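Local coordinates for protein sugar kinase (Agrobacterium tumefaciens, PDB 2RBC) that probably transfers phosphate from ATP to a sugar, as a putative ribokinase-like member of the pfkB carbohydrate kinase family, at residues E66-S70 / V163-W167; G28-C34 / G80-W86; A37-D41 / S120-T124; V191-L197 / P212-L217. All blocks are in the same frame, centred on the assembly; numbering follows the deposited sequence.

Interaction 1: residues E66-S70 / V163-W167; sequences EGMAS and VDVRW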
loop_
_atom_site.group_PDB
_atom_site.type_symbol
_atom_site.label_atom_id
_atom_site.label_comp_id
_atom_site.label_asym_id
_atom_site.label_seq_id
_atom_site.Cartn_x
_atom_site.Cartn_y
_atom_site.Cartn_z
ATOM N N GLU A 66 7.057 10.384 2.696
ATOM C CA GLU A 66 7.319 11.029 3.948
ATOM C C GLU A 66 8.250 10.144 4.776
ATOM O O GLU A 66 9.103 9.489 4.225
ATOM C CB GLU A 66 5.970 11.430 4.612
ATOM C CG GLU A 66 5.018 10.282 4.929
ATOM C CD GLU A 66 3.683 10.763 5.432
ATOM O OE1 GLU A 66 3.449 11.999 5.446
ATOM O OE2 GLU A 66 2.870 9.923 5.864
ATOM N N GLY A 67 8.143 10.134 6.098
ATOM C CA GLY A 67 9.207 9.570 6.939
ATOM C C GLY A 67 9.787 10.702 7.765
ATOM O O GLY A 67 9.602 11.851 7.434
HETATM N N MSE A 68 10.436 10.391 8.882
HETATM C CA MSE A 68 10.864 11.429 9.800
HETATM C C MSE A 68 11.707 12.506 9.133
HETATM O O MSE A 68 11.330 13.658 9.154
HETATM C CB MSE A 68 11.607 10.820 10.972
HETATM C CG MSE A 68 10.711 9.909 11.797
HETATM SE SE MSE A 68 11.753 8.943 13.142
HETATM C CE MSE A 68 12.785 7.717 12.003
ATOM N N ALA A 69 12.842 12.141 8.542
ATOM C CA ALA A 69 13.689 13.168 7.901
ATOM C C ALA A 69 13.010 13.885 6.736
ATOM O O ALA A 69 13.234 15.084 6.494
ATOM C CB ALA A 69 15.026 12.602 7.432
ATOM N N SER A 70 12.224 13.145 5.974
ATOM C CA SER A 70 11.635 13.680 4.739
ATOM C C SER A 70 10.587 14.754 5.085
ATOM O O SER A 70 10.491 15.782 4.431
ATOM C CB SER A 70 10.975 12.552 3.940
ATOM O OG SER A 70 11.970 11.713 3.416
ATOM N N VAL A 163 19.149 15.140 11.957
ATOM C CA VAL A 163 19.242 13.715 11.633
ATOM C C VAL A 163 18.215 12.956 12.457
ATOM O O VAL A 163 17.965 13.321 13.596
ATOM C CB VAL A 163 20.670 13.095 11.867
ATOM C CG1 VAL A 163 21.825 13.938 11.110
ATOM C CG2 VAL A 163 20.964 12.889 13.366
ATOM N N ASP A 164 17.620 11.920 11.847
ATOM C CA ASP A 164 16.751 10.956 12.556
ATOM C C ASP A 164 17.502 9.671 12.932
ATOM O O ASP A 164 18.697 9.572 12.704
ATOM C CB ASP A 164 15.434 10.720 11.775
ATOM C CG ASP A 164 15.581 9.876 10.542
ATOM O OD1 ASP A 164 16.563 9.115 10.444
ATOM O OD2 ASP A 164 14.692 9.971 9.626
ATOM N N VAL A 165 16.801 8.718 13.549
ATOM C CA VAL A 165 17.424 7.505 14.065
ATOM C C VAL A 165 17.488 6.377 13.018
ATOM O O VAL A 165 17.977 5.310 13.310
ATOM C CB VAL A 165 16.701 6.974 15.333
ATOM C CG1 VAL A 165 16.874 7.961 16.497
ATOM C CG2 VAL A 165 15.207 6.615 15.049
ATOM N N ARG A 166 17.063 6.641 11.792
ATOM C CA ARG A 166 16.901 5.581 10.800
ATOM C C ARG A 166 18.189 5.105 10.116
ATOM O O ARG A 166 18.293 3.954 9.751
ATOM C CB ARG A 166 15.882 5.989 9.731
ATOM C CG ARG A 166 15.691 4.923 8.612
ATOM C CD ARG A 166 15.163 3.576 9.150
ATOM N NE ARG A 166 13.782 3.787 9.540
ATOM C CZ ARG A 166 13.330 4.058 10.770
ATOM N NH1 ARG A 166 14.113 4.055 11.856
ATOM N NH2 ARG A 166 12.030 4.288 10.932
ATOM N N TRP A 167 19.147 5.993 9.922
ATOM C CA TRP A 167 20.402 5.671 9.269
ATOM C C TRP A 167 21.548 6.099 10.219
ATOM O O TRP A 167 22.267 7.061 9.960
ATOM C CB TRP A 167 20.506 6.459 7.957
ATOM C CG TRP A 167 21.519 5.931 7.020
ATOM C CD1 TRP A 167 22.477 5.008 7.283
ATOM C CD2 TRP A 167 21.720 6.339 5.661
ATOM N NE1 TRP A 167 23.236 4.790 6.172
ATOM C CE2 TRP A 167 22.773 5.571 5.150
ATOM C CE3 TRP A 167 21.065 7.237 4.808
ATOM C CZ2 TRP A 167 23.219 5.692 3.832
ATOM C CZ3 TRP A 167 21.508 7.352 3.514
ATOM C CH2 TRP A 167 22.572 6.580 3.034
#
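Asp164, the first residue of 163-167 to meet the other segment, pushes its carboxylate against the opening turn of helix 68-78. Its CG stands between its own backbone N and carbonyl carbon (chi1 74°), which directs OD2 at Ala69. OD2 takes a weak, bent hydrogen bond from Ala69 N at 3.1 Å (134° at the hydrogen) and lies 3.4 Å from Ala69 CB. The same oxygen also accepts a hydrogen bond from Ala37 N, so one buried atom ties together two backbone amides from different parts of the chain. The other oxygen, OD1, turns back on its own chain and receives Arg166 N at 2.9 Å from above the carboxylate plane, closing an Asx turn. With both oxygens engaged, the carboxylate's rotation is largely held, and the helix start would probably favour its negative charge. Next in line, Val165 offers only CG2, which touches the selenomethionine methyl Met68 CE at 4.0 Å. Arg166 then brings its guanidinium over the same methyl: its chain bends at chi2 and chi3, and CE sits over one face of the planar group, 3.7 Å from NH2. Met68 reaches this place by folding at chi3 (-70°), running across Asp164 at about a right angle. The contact thus joins a helix start that follows lid strand 60-66 to the loop at the C-terminal end of a central parallel strand, the end where pfkB-family kinases such as ribokinase place their substrate site.

Interaction 2: residues G28-C34 / G80-W86; sequences GGKHVLC and GGRASLW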
loop_
_atom_site.group_PDB
_atom_site.type_symbol
_atom_site.label_atom_id
_atom_site.label_comp_id
_atom_site.label_asym_id
_atom_site.label_seq_id
_atom_site.Cartn_x
_atom_site.Cartn_y
_atom_site.Cartn_z
ATOM N N GLY A 28 15.715 32.684 -0.945
ATOM C CA GLY A 28 16.771 32.577 0.108
ATOM C C GLY A 28 16.339 31.605 1.192
ATOM O O GLY A 28 15.821 30.512 0.906
ATOM N N GLY A 29 16.524 32.005 2.443
ATOM C CA GLY A 29 16.246 31.148 3.564
ATOM C C GLY A 29 17.481 30.350 3.921
ATOM O O GLY A 29 18.293 30.002 3.064
ATOM N N LYS A 30 17.601 30.016 5.190
ATOM C CA LYS A 30 18.672 29.157 5.622
ATOM C C LYS A 30 18.514 27.763 5.034
ATOM O O LYS A 30 17.414 27.299 4.785
ATOM C CB LYS A 30 18.721 29.097 7.154
ATOM C CG LYS A 30 18.987 30.477 7.792
ATOM C CD LYS A 30 20.384 30.982 7.496
ATOM C CE LYS A 30 20.582 32.415 7.942
ATOM N NZ LYS A 30 22.010 32.684 8.110
ATOM N N HIS A 31 19.644 27.100 4.853
ATOM C CA HIS A 31 19.701 25.803 4.262
ATOM C C HIS A 31 19.976 24.742 5.326
ATOM O O HIS A 31 20.995 24.782 6.003
ATOM C CB HIS A 31 20.793 25.783 3.207
ATOM C CG HIS A 31 20.666 24.648 2.250
ATOM N ND1 HIS A 31 21.464 24.528 1.134
ATOM C CD2 HIS A 31 19.807 23.595 2.216
ATOM C CE1 HIS A 31 21.117 23.428 0.474
ATOM N NE2 HIS A 31 20.125 22.840 1.120
ATOM N N VAL A 32 19.031 23.813 5.480
ATOM C CA VAL A 32 19.099 22.733 6.469
ATOM C C VAL A 32 19.215 21.385 5.721
ATOM O O VAL A 32 18.411 21.112 4.838
ATOM C CB VAL A 32 17.845 22.711 7.354
ATOM C CG1 VAL A 32 17.945 21.604 8.369
ATOM C CG2 VAL A 32 17.608 24.068 8.053
ATOM N N LEU A 33 20.231 20.597 6.062
ATOM C CA LEU A 33 20.364 19.198 5.693
ATOM C C LEU A 33 19.600 18.314 6.643
ATOM O O LEU A 33 19.873 18.292 7.837
ATOM C CB LEU A 33 21.814 18.736 5.735
ATOM C CG LEU A 33 22.113 17.269 5.349
ATOM C CD1 LEU A 33 21.640 16.893 3.878
ATOM C CD2 LEU A 33 23.592 16.958 5.534
ATOM N N CYS A 34 18.676 17.548 6.093
ATOM C CA CYS A 34 17.954 16.514 6.863
ATOM C C CYS A 34 18.465 15.165 6.420
ATOM O O CYS A 34 18.703 14.945 5.250
ATOM C CB CYS A 34 16.459 16.631 6.632
ATOM S SG CYS A 34 15.852 18.252 7.116
ATOM N N GLY A 80 10.056 28.388 5.036
ATOM C CA GLY A 80 10.800 29.454 4.376
ATOM C C GLY A 80 12.288 29.187 4.247
ATOM O O GLY A 80 13.041 30.080 3.880
ATOM N N GLY A 81 12.728 27.988 4.616
ATOM C CA GLY A 81 14.128 27.616 4.446
ATOM C C GLY A 81 14.336 26.825 3.185
ATOM O O GLY A 81 13.393 26.611 2.393
ATOM N N ARG A 82 15.579 26.420 2.975
ATOM C CA ARG A 82 15.951 25.535 1.866
ATOM C C ARG A 82 16.298 24.204 2.471
ATOM O O ARG A 82 16.987 24.143 3.470
ATOM C CB ARG A 82 17.126 26.109 1.091
ATOM C CG ARG A 82 16.687 27.157 0.108
ATOM C CD ARG A 82 17.839 27.818 -0.577
ATOM N NE ARG A 82 18.590 28.730 0.296
ATOM C CZ ARG A 82 19.881 28.583 0.647
ATOM N NH1 ARG A 82 20.617 27.528 0.251
ATOM N NH2 ARG A 82 20.459 29.504 1.412
ATOM N N ALA A 83 15.775 23.128 1.901
ATOM C CA ALA A 83 15.939 21.813 2.490
ATOM C C ALA A 83 16.599 20.866 1.529
ATOM O O ALA A 83 16.190 20.770 0.367
ATOM C CB ALA A 83 14.552 21.237 2.882
ATOM N N SER A 84 17.579 20.134 2.037
ATOM C CA SER A 84 18.184 18.994 1.330
ATOM C C SER A 84 17.988 17.746 2.171
ATOM O O SER A 84 17.924 17.827 3.386
ATOM C CB SER A 84 19.663 19.213 1.121
ATOM O OG SER A 84 19.880 20.245 0.198
ATOM N N LEU A 85 17.881 16.599 1.511
ATOM C CA LEU A 85 17.682 15.356 2.173
ATOM C C LEU A 85 18.684 14.302 1.688
ATOM O O LEU A 85 18.874 14.125 0.500
ATOM C CB LEU A 85 16.250 14.905 1.938
ATOM C CG LEU A 85 15.780 13.585 2.541
ATOM C CD1 LEU A 85 15.689 13.602 4.033
ATOM C CD2 LEU A 85 14.447 13.149 1.898
ATOM N N TRP A 86 19.327 13.630 2.643
ATOM C CA TRP A 86 20.166 12.466 2.367
ATOM C C TRP A 86 19.397 11.340 2.982
ATOM O O TRP A 86 18.956 11.424 4.103
ATOM C CB TRP A 86 21.543 12.559 3.023
ATOM C CG TRP A 86 22.424 13.618 2.452
ATOM C CD1 TRP A 86 22.164 14.431 1.369
ATOM C CD2 TRP A 86 23.732 13.967 2.905
ATOM N NE1 TRP A 86 23.234 15.279 1.142
ATOM C CE2 TRP A 86 24.204 15.016 2.074
ATOM C CE3 TRP A 86 24.555 13.500 3.939
ATOM C CZ2 TRP A 86 25.466 15.587 2.235
ATOM C CZ3 TRP A 86 25.818 14.101 4.104
ATOM C CH2 TRP A 86 26.247 15.125 3.262
#
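The imidazole of His31 is carried out across Arg82 because its CG points away from the backbone N (chi1 -162°), while Arg82 bends at chi3 and curls its guanidinium back over His31 CB. The two side chains cross at about a right angle, with ring and guanidinium planes 58° apart, and Arg82 CB sits over a face of the imidazole, 4.2 Å from its centroid. At the ring edge NE2 shares a 2.8 Å hydrogen bond with Ser84 OG. The far end of Arg82 wraps round the incoming chain: NH2 makes a weak bond with Gly29 O at 2.8 Å, and NE a longer weak one with Gly28 O. Further along, Leu33 sets CD1 squarely over the five-membered ring of Trp86, 3.4 Å from its centroid and 5° off the normal, a CH-pi contact; CD2 covers the six-membered ring. Beneath these side chains the backbones exchange five regular bonds, from Arg82 N to Lys30 O (2.7 Å) through Trp86 N to Cys34 O (3.0 Å). Phe158 lies against the His31, Leu33 and Ser84 face, whereas Val32, Cys34, Ala83 and Leu85 turn to the other, where helix 68-78 packs. Gly80 ends that helix in a Schellman motif. Strand 31-35, helix 68-78 and strand 82-90 thereby form a beta-alpha-beta unit of the central sheet of the Rossmann-like ribokinase fold, with lid strands inserted between the first strand and the helix.

Interaction 3: residues A37-D41 / S120-T124; sequences AAVLD and SALST. With GOL (glycerol), chain M; EDO (1,2-ethanediol), chain H.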
loop_
_atom_site.group_PDB
_atom_site.type_symbol
_atom_site.label_atom_id
_atom_site.label_comp_id
_atom_site.label_asym_id
_atom_site.label_seq_id
_atom_site.Cartn_x
_atom_site.Cartn_y
_atom_site.Cartn_z
ATOM N N ALA A 37 14.942 8.855 7.071
ATOM C CA ALA A 37 13.848 8.138 6.420
ATOM C C ALA A 37 13.164 8.825 5.241
ATOM O O ALA A 37 12.877 10.014 5.281
ATOM C CB ALA A 37 12.816 7.749 7.468
ATOM N N ALA A 38 12.877 8.009 4.225
ATOM C CA ALA A 38 12.191 8.370 2.979
ATOM C C ALA A 38 11.342 7.161 2.610
ATOM O O ALA A 38 11.881 6.117 2.163
ATOM C CB ALA A 38 13.188 8.691 1.877
ATOM N N VAL A 39 10.033 7.274 2.819
ATOM C CA VAL A 39 9.103 6.107 2.838
ATOM C C VAL A 39 7.858 6.504 2.040
ATOM O O VAL A 39 7.333 7.629 2.241
ATOM C CB VAL A 39 8.615 5.748 4.298
ATOM C CG1 VAL A 39 7.712 4.502 4.323
ATOM C CG2 VAL A 39 9.783 5.555 5.258
ATOM N N LEU A 40 7.390 5.607 1.161
ATOM C CA LEU A 40 6.085 5.812 0.487
ATOM C C LEU A 40 4.954 5.299 1.363
ATOM O O LEU A 40 4.737 4.097 1.479
ATOM C CB LEU A 40 6.031 5.166 -0.895
ATOM C CG LEU A 40 4.803 5.520 -1.759
ATOM C CD1 LEU A 40 4.829 7.002 -2.119
ATOM C CD2 LEU A 40 4.846 4.679 -3.001
ATOM N N ASP A 41 4.247 6.229 1.993
ATOM C CA ASP A 41 3.074 5.901 2.782
ATOM C C ASP A 41 1.807 5.904 1.944
ATOM O O ASP A 41 1.573 6.837 1.189
ATOM C CB ASP A 41 2.853 6.923 3.916
ATOM C CG ASP A 41 3.839 6.772 5.086
ATOM O OD1 ASP A 41 4.567 5.768 5.159
ATOM O OD2 ASP A 41 3.836 7.685 5.961
ATOM N N SER A 120 12.867 -0.154 -1.711
ATOM C CA SER A 120 12.472 1.090 -1.062
ATOM C C SER A 120 11.414 0.854 0.017
ATOM O O SER A 120 10.565 -0.028 -0.112
ATOM C CB SER A 120 11.893 2.066 -2.073
ATOM O OG SER A 120 12.834 2.417 -3.046
ATOM N N ALA A 121 11.450 1.695 1.055
ATOM C CA ALA A 121 10.536 1.600 2.171
ATOM C C ALA A 121 9.163 2.089 1.753
ATOM O O ALA A 121 9.018 3.073 1.026
ATOM C CB ALA A 121 11.044 2.426 3.378
ATOM N N LEU A 122 8.153 1.397 2.250
ATOM C CA LEU A 122 6.765 1.812 2.068
ATOM C C LEU A 122 5.993 1.362 3.292
ATOM O O LEU A 122 6.397 0.375 3.944
ATOM C CB LEU A 122 6.192 1.206 0.761
ATOM C CG LEU A 122 6.065 -0.315 0.653
ATOM C CD1 LEU A 122 4.732 -0.857 1.252
ATOM C CD2 LEU A 122 6.216 -0.730 -0.811
ATOM N N SER A 123 4.909 2.070 3.626
ATOM C CA SER A 123 3.980 1.618 4.666
ATOM C C SER A 123 2.515 1.782 4.303
ATOM O O SER A 123 2.157 2.690 3.565
ATOM C CB SER A 123 4.199 2.389 5.962
ATOM O OG SER A 123 5.571 2.388 6.332
ATOM N N THR A 124 1.668 0.887 4.823
ATOM C CA THR A 124 0.240 1.164 4.891
ATOM C C THR A 124 -0.097 1.709 6.285
ATOM O O THR A 124 0.315 1.131 7.303
ATOM C CB THR A 124 -0.609 -0.054 4.561
ATOM O OG1 THR A 124 -0.661 -0.202 3.136
ATOM C CG2 THR A 124 -2.039 0.071 5.111
HETATM C C1 GOL M . 5.352 5.080 8.465
HETATM O O1 GOL M . 6.076 4.867 7.268
HETATM C C2 GOL M . 5.701 6.479 9.027
HETATM O O2 GOL M . 4.875 7.558 8.560
HETATM C C3 GOL M . 5.722 6.389 10.546
HETATM O O3 GOL M . 4.497 6.045 11.099
HETATM C C1 EDO H . -0.657 0.362 -0.155
HETATM O O1 EDO H . -1.370 -0.552 -1.006
HETATM C C2 EDO H . 0.611 -0.275 0.427
HETATM O O2 EDO H . 1.029 0.384 1.637
HETATM O O HOH W 1 13.293 4.103 1.160
#
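Hydroxyl O1 of a bound glycerol is gripped between Asp41 and Ser123, side chains that also touch each other, Asp41 OD1 to Ser123 CB at 3.5 Å. O1 donates to Asp41 OD1 at 2.7 Å and lies equally near Ser123 OG, while the second glycerol hydroxyl, O2, donates to Asp41 OD2 at 2.8 Å. The carboxylate therefore receives the ligand with both oxygens. Ser123 turns OG beside its backbone N (chi1 -50°), which brings the hydroxyl to the same O1. Val39 closes one flank: its CG1 packs 3.6 Å from Ser123 OG, and CG2 rests on Ala121 CB. The glycerol probably came from the crystallisation liquor, yet its grip on Asp41 is consistent with a sugar site, since in ribokinase an aspartate of the corresponding strand binds sugar hydroxyls. The backbones run parallel, with Leu40 N bonded to Ala121 O and Ser123 N to Leu40 O, both at 3.0 Å. Just before this pairing a water bridges Ala38 O and Ala121 N. Strands 39-45 and 121-127 are the inner pair of the four-stranded lid sheet, flanked by 60-66 and 133-138. Leu40 faces helix 93-104, and Leu122 and Thr124 pack against Gln63 and Phe44 of the second subunit, so the strands lie between the glycerol on one side and the dimer partner on the other.

Interaction 4: residues V191-L197 / P212-L217; sequences VAPVETL and PAATRL. With SO4 (sulfate ion), chain E.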
loop_
_atom_site.group_PDB
_atom_site.type_symbol
_atom_site.label_atom_id
_atom_site.label_comp_id
_atom_site.label_asym_id
_atom_site.label_seq_id
_atom_site.Cartn_x
_atom_site.Cartn_y
_atom_site.Cartn_z
ATOM N N VAL A 191 11.986 6.961 18.869
ATOM C CA VAL A 191 12.102 5.590 19.321
ATOM C C VAL A 191 13.053 4.804 18.441
ATOM O O VAL A 191 13.027 4.885 17.208
ATOM C CB VAL A 191 10.705 4.943 19.395
ATOM C CG1 VAL A 191 10.833 3.496 19.638
ATOM C CG2 VAL A 191 9.894 5.619 20.518
ATOM N N ALA A 192 13.950 4.111 19.107
ATOM C CA ALA A 192 14.968 3.313 18.477
ATOM C C ALA A 192 15.526 2.503 19.596
ATOM O O ALA A 192 15.248 2.791 20.756
ATOM C CB ALA A 192 16.094 4.185 17.871
ATOM N N PRO A 193 16.346 1.505 19.265
ATOM C CA PRO A 193 17.083 0.818 20.302
ATOM C C PRO A 193 17.854 1.829 21.125
ATOM O O PRO A 193 18.347 2.829 20.577
ATOM C CB PRO A 193 18.021 -0.087 19.520
ATOM C CG PRO A 193 17.306 -0.334 18.226
ATOM C CD PRO A 193 16.604 0.944 17.927
ATOM N N VAL A 194 17.953 1.567 22.431
ATOM C CA VAL A 194 18.634 2.477 23.355
ATOM C C VAL A 194 20.066 2.686 22.952
ATOM O O VAL A 194 20.581 3.758 23.110
ATOM C CB VAL A 194 18.640 2.025 24.849
ATOM C CG1 VAL A 194 17.332 2.387 25.519
ATOM C CG2 VAL A 194 18.967 0.547 24.976
ATOM N N GLU A 195 20.672 1.622 22.440
ATOM C CA GLU A 195 22.019 1.636 21.917
ATOM C C GLU A 195 22.177 2.729 20.867
ATOM O O GLU A 195 23.131 3.504 20.897
ATOM C CB GLU A 195 22.328 0.277 21.270
ATOM C CG GLU A 195 22.511 -0.889 22.256
ATOM C CD GLU A 195 21.229 -1.329 22.981
ATOM O OE1 GLU A 195 20.123 -1.130 22.441
ATOM O OE2 GLU A 195 21.351 -1.891 24.105
ATOM N N THR A 196 21.217 2.779 19.948
ATOM C CA THR A 196 21.223 3.726 18.830
ATOM C C THR A 196 21.131 5.176 19.342
ATOM O O THR A 196 21.936 6.034 18.967
ATOM C CB THR A 196 20.080 3.421 17.862
ATOM O OG1 THR A 196 20.346 2.157 17.245
ATOM C CG2 THR A 196 19.935 4.496 16.790
ATOM N N LEU A 197 20.166 5.423 20.221
ATOM C CA LEU A 197 19.990 6.729 20.870
ATOM C C LEU A 197 21.250 7.122 21.639
ATOM O O LEU A 197 21.704 8.252 21.536
ATOM C CB LEU A 197 18.761 6.716 21.797
ATOM C CG LEU A 197 17.381 6.767 21.141
ATOM C CD1 LEU A 197 16.248 6.438 22.130
ATOM C CD2 LEU A 197 17.180 8.114 20.507
ATOM N N PRO A 212 8.080 8.959 24.182
ATOM C CA PRO A 212 8.459 7.557 24.259
ATOM C C PRO A 212 9.959 7.278 24.214
ATOM O O PRO A 212 10.437 6.380 24.906
ATOM C CB PRO A 212 7.785 6.940 23.037
ATOM C CG PRO A 212 6.836 7.887 22.570
ATOM C CD PRO A 212 7.201 9.232 23.040
ATOM N N ALA A 213 10.720 8.031 23.422
ATOM C CA ALA A 213 12.172 7.802 23.357
ATOM C C ALA A 213 12.837 8.161 24.698
ATOM O O ALA A 213 13.658 7.403 25.238
ATOM C CB ALA A 213 12.776 8.653 22.218
ATOM N N ALA A 214 12.451 9.316 25.240
ATOM C CA ALA A 214 12.980 9.787 26.509
ATOM C C ALA A 214 12.618 8.848 27.654
ATOM O O ALA A 214 13.433 8.634 28.561
ATOM C CB ALA A 214 12.495 11.179 26.784
ATOM N N THR A 215 11.409 8.290 27.597
ATOM C CA THR A 215 10.942 7.308 28.581
ATOM C C THR A 215 11.857 6.101 28.566
ATOM O O THR A 215 12.284 5.624 29.599
ATOM C CB THR A 215 9.496 6.870 28.257
ATOM O OG1 THR A 215 8.635 8.032 28.209
ATOM C CG2 THR A 215 8.995 5.891 29.263
ATOM N N ARG A 216 12.156 5.610 27.371
ATOM C CA ARG A 216 12.996 4.446 27.262
ATOM C C ARG A 216 14.398 4.713 27.742
ATOM O O ARG A 216 14.999 3.876 28.413
ATOM C CB ARG A 216 13.072 3.933 25.818
ATOM C CG ARG A 216 13.861 2.616 25.772
ATOM C CD ARG A 216 14.027 1.991 24.370
ATOM N NE ARG A 216 12.761 1.821 23.663
ATOM C CZ ARG A 216 12.648 1.279 22.448
ATOM N NH1 ARG A 216 13.721 0.836 21.794
ATOM N NH2 ARG A 216 11.452 1.182 21.884
ATOM N N LEU A 217 14.922 5.883 27.394
ATOM C CA LEU A 217 16.305 6.214 27.705
ATOM C C LEU A 217 16.535 6.424 29.203
ATOM O O LEU A 217 17.597 6.061 29.712
ATOM C CB LEU A 217 16.758 7.444 26.879
ATOM C CG LEU A 217 18.255 7.765 26.782
ATOM C CD1 LEU A 217 19.087 6.582 26.236
ATOM C CD2 LEU A 217 18.443 8.999 25.907
HETATM S S SO4 E . 16.178 -1.469 23.517
HETATM O O1 SO4 E . 15.606 -1.695 24.844
HETATM O O2 SO4 E . 17.491 -2.107 23.404
HETATM O O3 SO4 E . 15.279 -1.979 22.479
HETATM O O4 SO4 E . 16.355 -0.038 23.348
#
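Arg216 passes its aliphatic chain obliquely across Val194, with CG and CD both 3.5 Å from Val194 CG1. The arginine leaves its helix extended (chi1 -174°, chi2 -179°) and bends at chi3, which swings the guanidinium across the loop ahead of helix 194-200. There Ala192 N lies over one face of the planar group, and Val191 CG1 comes within 3.3 Å of NH2. NH1 is only 2.7 Å from Ala192 O, but the angle is too poor for a hydrogen bond. Its better-directed partner is a sulfate, whose O4 accepts from NH1 at 3.2 Å (150° at the hydrogen) and sits at the guanidinium edge. Val194 N, in the first turn after the N-cap residue Pro193, also points at O4, but too closely to be sound, so the exact placing of the anion, probably from the crystallisation liquor, is doubtful. Helix 194-200 links strands 185-189 and 206-210, parallel neighbours in the central sheet, and so forms the crossover of a beta-alpha-beta unit; helix 211-218 follows directly on the second strand. Deeper in, the packing is mainly apolar. Leu197 reaches Ala213 with CD1, 4.1 Å from its CB, and Ala213 CB also lies 3.8 Å from Val191 N. At the outer margin Val191 crosses Pro212 at about a right angle, CG2 meeting CB at 3.5 Å. Ala214 packs against Phe209 and helix 223-233.

How the interactions relate
Interaction 1 is the hub of the set. Its helix start lies against the strands of interaction 2, Ala69 CB being 3.6 Å from Leu85 CD1, and it joins interaction 3 through Ser70 OG, 2.7 Å from Ala37 O in a probable hydrogen bond. On its other side Val165 packs on interaction 4, with CB 3.8 Å from Ala192 CB. Interactions 2 and 4 lie on opposite sides of the chain's centre, their centres about 27 Å apart. The segments of interactions 1, 2 and 3 interleave along the chain, whereas 191-197 and 212-217 follow all of them. The glycerol in the probable sugar site belongs to interaction 3, whose nearest atoms stay about 10 Å from the sulfate-bearing interaction 4.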